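PDB 3HFQ: uncharacterized protein lp_2219 from Lactobacillus plantarum, which is of unknown function but belongs to the seven-bladed beta-propeller lactonase family, so it may act on a lactone of sugar metabolism. Local coordinates for residues Y54-A67 with N79-V93. The protein carries 1 engineered substitution. Sequence-based numbering, arbitrary orientation.
Sequences YSVDKEDDEGGIAA and NTVVAPGTPPAYVAV
G63 and I65 pair with A83 and V81 through antiparallel backbone hydrogen bonds. Beyond the strand end, G85 N donates almost straight to D61 O (3.0 Å, 174° at the hydrogen). A water lies 2.8 Å from G85 O and also near D60 O, by the E59-E62 turn. A side chain on G63 would run into P87, and one on G64 into V81 O.

Much of the apolar packing comes from P87, P88, V91 and V93. P88 CG meets I65 CD1, and its CD packs 3.1 Å from G64 O. P87 CG rests on K58 CB. V56 turns CG1 anti to its backbone nitrogen (chi1 169°), which sets this methyl against P87 CB. V93 CG2 touches Y54 CD2 at 3.5 Å; the Y54 hydroxyl bonds to G119 O.

E62 runs side by side with P84, its OE2 3.4 Å from P84 CD. E62 OE1 lies 3.8 Å from V82 CG2. Shortened to an alanine, E62 would lose its carboxylate, and V82 CG2 and P84 CD would probably have less cover.

Strands 54-59, 62-67 and 79-84 are the second to fourth of one four-stranded propeller blade; residues 85-89 cross to strand 90-93, the innermost of the next.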
loop_
_atom_site.group_PDB
_atom_site.type_symbol
_atom_site.label_atom_id
_atom_site.label_comp_id
_atom_site.label_asym_id
_atom_site.label_seq_id
_atom_site.Cartn_x
_atom_site.Cartn_y
_atom_site.Cartn_z
ATOM N N TYR A 54 2.930 -10.792 7.771
ATOM C CA TYR A 54 2.628 -9.833 8.821
ATOM C C TYR A 54 1.369 -9.098 8.386
ATOM O O TYR A 54 1.303 -8.562 7.286
ATOM C CB TYR A 54 3.818 -8.888 9.009
ATOM C CG TYR A 54 5.061 -9.639 9.450
ATOM C CD1 TYR A 54 5.164 -10.151 10.743
ATOM C CD2 TYR A 54 6.082 -9.933 8.543
ATOM C CE1 TYR A 54 6.250 -10.936 11.128
ATOM C CE2 TYR A 54 7.179 -10.725 8.921
ATOM C CZ TYR A 54 7.247 -11.228 10.213
ATOM O OH TYR A 54 8.302 -12.034 10.592
ATOM N N SER A 55 0.361 -9.095 9.251
ATOM C CA SER A 55 -0.907 -8.473 8.913
ATOM C C SER A 55 -1.468 -7.541 9.965
ATOM O O SER A 55 -1.234 -7.715 11.161
ATOM C CB SER A 55 -1.947 -9.561 8.643
ATOM O OG SER A 55 -2.134 -10.358 9.807
ATOM N N VAL A 56 -2.216 -6.549 9.499
ATOM C CA VAL A 56 -2.881 -5.611 10.387
ATOM C C VAL A 56 -3.773 -6.532 11.208
ATOM O O VAL A 56 -4.310 -7.507 10.675
ATOM C CB VAL A 56 -3.737 -4.620 9.584
ATOM C CG1 VAL A 56 -4.639 -3.817 10.519
ATOM C CG2 VAL A 56 -2.822 -3.686 8.799
ATOM N N ASP A 57 -3.938 -6.233 12.490
ATOM C CA ASP A 57 -4.722 -7.110 13.339
ATOM C C ASP A 57 -5.552 -6.379 14.389
ATOM O O ASP A 57 -5.108 -5.395 14.979
ATOM C CB ASP A 57 -3.757 -8.107 13.994
ATOM C CG ASP A 57 -4.432 -9.029 14.980
ATOM O OD1 ASP A 57 -5.558 -9.492 14.704
ATOM O OD2 ASP A 57 -3.816 -9.307 16.030
ATOM N N LYS A 58 -6.772 -6.862 14.600
ATOM C CA LYS A 58 -7.662 -6.283 15.593
ATOM C C LYS A 58 -8.035 -7.367 16.581
ATOM O O LYS A 58 -8.538 -8.427 16.205
ATOM C CB LYS A 58 -8.930 -5.724 14.944
ATOM C CG LYS A 58 -9.886 -5.048 15.927
ATOM C CD LYS A 58 -11.030 -4.347 15.200
ATOM C CE LYS A 58 -11.897 -3.541 16.162
ATOM N NZ LYS A 58 -12.975 -2.790 15.458
ATOM N N GLU A 59 -7.776 -7.100 17.849
ATOM C CA GLU A 59 -8.088 -8.048 18.894
ATOM C C GLU A 59 -8.906 -7.238 19.894
ATOM O O GLU A 59 -8.363 -6.634 20.818
ATOM C CB GLU A 59 -6.775 -8.573 19.497
ATOM C CG GLU A 59 -5.783 -9.209 18.482
ATOM C CD GLU A 59 -6.059 -10.684 18.195
ATOM O OE1 GLU A 59 -6.794 -11.309 18.988
ATOM O OE2 GLU A 59 -5.529 -11.227 17.195
ATOM N N ASP A 60 -10.218 -7.198 19.662
ATOM C CA ASP A 60 -11.157 -6.462 20.508
ATOM C C ASP A 60 -10.900 -4.967 20.436
ATOM O O ASP A 60 -10.893 -4.367 19.353
ATOM C CB ASP A 60 -11.040 -6.927 21.947
ATOM N N ASP A 61 -10.698 -4.375 21.611
ATOM C CA ASP A 61 -10.421 -2.957 21.721
ATOM C C ASP A 61 -8.930 -2.687 21.585
ATOM O O ASP A 61 -8.451 -1.609 21.928
ATOM C CB ASP A 61 -10.964 -2.382 23.047
ATOM C CG ASP A 61 -10.531 -3.173 24.283
ATOM O OD1 ASP A 61 -9.895 -4.243 24.155
ATOM O OD2 ASP A 61 -10.853 -2.710 25.401
ATOM N N GLU A 62 -8.198 -3.677 21.085
ATOM C CA GLU A 62 -6.766 -3.519 20.870
ATOM C C GLU A 62 -6.469 -3.767 19.398
ATOM O O GLU A 62 -7.212 -4.473 18.714
ATOM C CB GLU A 62 -5.957 -4.495 21.728
ATOM C CG GLU A 62 -5.945 -4.164 23.214
ATOM C CD GLU A 62 -4.910 -4.972 23.971
ATOM O OE1 GLU A 62 -5.073 -6.206 24.073
ATOM O OE2 GLU A 62 -3.928 -4.373 24.454
ATOM N N GLY A 63 -5.382 -3.181 18.914
ATOM C CA GLY A 63 -5.017 -3.350 17.521
ATOM C C GLY A 63 -3.514 -3.364 17.356
ATOM O O GLY A 63 -2.789 -2.825 18.189
ATOM N N GLY A 64 -3.042 -3.980 16.281
ATOM C CA GLY A 64 -1.610 -4.038 16.053
ATOM C C GLY A 64 -1.261 -4.899 14.860
ATOM O O GLY A 64 -1.930 -4.839 13.830
ATOM N N ILE A 65 -0.220 -5.710 15.008
ATOM C CA ILE A 65 0.245 -6.581 13.934
ATOM C C ILE A 65 0.319 -8.042 14.367
ATOM O O ILE A 65 0.739 -8.350 15.483
ATOM C CB ILE A 65 1.652 -6.157 13.460
ATOM C CG1 ILE A 65 1.624 -4.702 12.976
ATOM C CG2 ILE A 65 2.140 -7.096 12.358
ATOM C CD1 ILE A 65 0.777 -4.466 11.728
ATOM N N ALA A 66 -0.091 -8.937 13.473
ATOM C CA ALA A 66 -0.047 -10.371 13.738
ATOM C C ALA A 66 1.025 -10.973 12.839
ATOM O O ALA A 66 1.176 -10.564 11.687
ATOM C CB ALA A 66 -1.400 -11.011 13.435
ATOM N N ALA A 67 1.765 -11.939 13.375
ATOM C CA ALA A 67 2.827 -12.610 12.637
ATOM C C ALA A 67 2.442 -14.057 12.357
ATOM O O ALA A 67 1.984 -14.773 13.254
ATOM C CB ALA A 67 4.129 -12.565 13.437
ATOM N N ASN A 79 2.694 -14.994 16.727
ATOM C CA ASN A 79 2.337 -14.150 17.864
ATOM C C ASN A 79 1.745 -12.852 17.339
ATOM O O ASN A 79 1.616 -12.672 16.126
ATOM C CB ASN A 79 3.569 -13.872 18.749
ATOM C CG ASN A 79 4.411 -12.703 18.260
ATOM O OD1 ASN A 79 4.675 -12.558 17.064
ATOM N ND2 ASN A 79 4.859 -11.872 19.196
ATOM N N THR A 80 1.345 -11.970 18.248
ATOM C CA THR A 80 0.796 -10.681 17.852
ATOM C C THR A 80 1.338 -9.621 18.793
ATOM O O THR A 80 1.723 -9.923 19.923
ATOM C CB THR A 80 -0.757 -10.642 17.930
ATOM O OG1 THR A 80 -1.174 -10.656 19.301
ATOM C CG2 THR A 80 -1.363 -11.837 17.206
ATOM N N VAL A 81 1.386 -8.387 18.311
ATOM C CA VAL A 81 1.837 -7.259 19.112
ATOM C C VAL A 81 0.721 -6.239 18.983
ATOM O O VAL A 81 0.582 -5.588 17.950
ATOM C CB VAL A 81 3.144 -6.657 18.570
ATOM C CG1 VAL A 81 3.506 -5.411 19.362
ATOM C CG2 VAL A 81 4.266 -7.687 18.663
ATOM N N VAL A 82 -0.090 -6.120 20.028
ATOM C CA VAL A 82 -1.208 -5.197 20.004
ATOM C C VAL A 82 -1.192 -4.250 21.191
ATOM O O VAL A 82 -0.493 -4.479 22.177
ATOM C CB VAL A 82 -2.547 -5.963 19.992
ATOM C CG1 VAL A 82 -2.664 -6.785 18.710
ATOM C CG2 VAL A 82 -2.636 -6.872 21.209
ATOM N N ALA A 83 -1.970 -3.181 21.082
ATOM C CA ALA A 83 -2.059 -2.185 22.138
ATOM C C ALA A 83 -3.443 -1.561 22.107
ATOM O O ALA A 83 -4.103 -1.546 21.068
ATOM C CB ALA A 83 -0.999 -1.109 21.933
ATOM N N PRO A 84 -3.913 -1.051 23.253
ATOM C CA PRO A 84 -5.239 -0.433 23.270
ATOM C C PRO A 84 -5.366 0.615 22.169
ATOM O O PRO A 84 -4.466 1.434 21.962
ATOM C CB PRO A 84 -5.338 0.157 24.685
ATOM C CG PRO A 84 -3.904 0.173 25.193
ATOM C CD PRO A 84 -3.315 -1.063 24.598
ATOM N N GLY A 85 -6.478 0.564 21.446
ATOM C CA GLY A 85 -6.695 1.503 20.365
ATOM C C GLY A 85 -7.005 0.815 19.048
ATOM O O GLY A 85 -7.188 -0.407 18.985
ATOM N N THR A 86 -7.047 1.608 17.985
ATOM C CA THR A 86 -7.352 1.112 16.651
ATOM C C THR A 86 -6.203 0.342 16.014
ATOM O O THR A 86 -5.042 0.519 16.381
ATOM C CB THR A 86 -7.696 2.271 15.707
ATOM O OG1 THR A 86 -6.552 3.126 15.576
ATOM C CG2 THR A 86 -8.863 3.077 16.254
ATOM N N PRO A 87 -6.523 -0.538 15.051
ATOM C CA PRO A 87 -5.498 -1.325 14.358
ATOM C C PRO A 87 -4.801 -0.380 13.378
ATOM O O PRO A 87 -5.351 0.662 13.025
ATOM C CB PRO A 87 -6.310 -2.393 13.618
ATOM C CG PRO A 87 -7.614 -2.449 14.372
ATOM C CD PRO A 87 -7.870 -1.002 14.685
ATOM N N PRO A 88 -3.585 -0.727 12.933
ATOM C CA PRO A 88 -2.852 0.123 11.987
ATOM C C PRO A 88 -3.446 0.074 10.574
ATOM O O PRO A 88 -4.460 -0.592 10.347
ATOM C CB PRO A 88 -1.431 -0.432 12.056
ATOM C CG PRO A 88 -1.655 -1.888 12.359
ATOM C CD PRO A 88 -2.745 -1.842 13.405
ATOM N N ALA A 89 -2.813 0.769 9.630
ATOM C CA ALA A 89 -3.309 0.820 8.255
ATOM C C ALA A 89 -2.300 0.377 7.195
ATOM O O ALA A 89 -2.660 0.177 6.035
ATOM C CB ALA A 89 -3.791 2.233 7.937
ATOM N N TYR A 90 -1.041 0.238 7.591
ATOM C CA TYR A 90 0.017 -0.168 6.671
ATOM C C TYR A 90 1.047 -0.975 7.447
ATOM O O TYR A 90 1.223 -0.771 8.647
ATOM C CB TYR A 90 0.690 1.072 6.074
ATOM C CG TYR A 90 1.663 0.802 4.939
ATOM C CD1 TYR A 90 1.208 0.635 3.631
ATOM C CD2 TYR A 90 3.039 0.727 5.171
ATOM C CE1 TYR A 90 2.094 0.408 2.579
ATOM C CE2 TYR A 90 3.939 0.494 4.124
ATOM C CZ TYR A 90 3.458 0.337 2.832
ATOM O OH TYR A 90 4.333 0.123 1.788
ATOM N N VAL A 91 1.721 -1.894 6.763
ATOM C CA VAL A 91 2.756 -2.714 7.388
ATOM C C VAL A 91 3.794 -3.079 6.329
ATOM O O VAL A 91 3.441 -3.361 5.186
ATOM C CB VAL A 91 2.151 -4.001 8.032
ATOM C CG1 VAL A 91 1.461 -4.858 6.977
ATOM C CG2 VAL A 91 3.240 -4.786 8.752
ATOM N N ALA A 92 5.072 -3.042 6.701
ATOM C CA ALA A 92 6.154 -3.371 5.770
ATOM C C ALA A 92 7.298 -4.091 6.478
ATOM O O ALA A 92 7.451 -3.981 7.696
ATOM C CB ALA A 92 6.678 -2.097 5.104
ATOM N N VAL A 93 8.110 -4.816 5.710
ATOM C CA VAL A 93 9.240 -5.554 6.267
ATOM C C VAL A 93 10.594 -4.996 5.817
ATOM O O VAL A 93 10.777 -4.652 4.647
ATOM C CB VAL A 93 9.182 -7.058 5.868
ATOM C CG1 VAL A 93 10.455 -7.774 6.317
ATOM C CG2 VAL A 93 7.961 -7.726 6.506
HETATM O O HOH W 1 -9.148 -2.125 18.067
#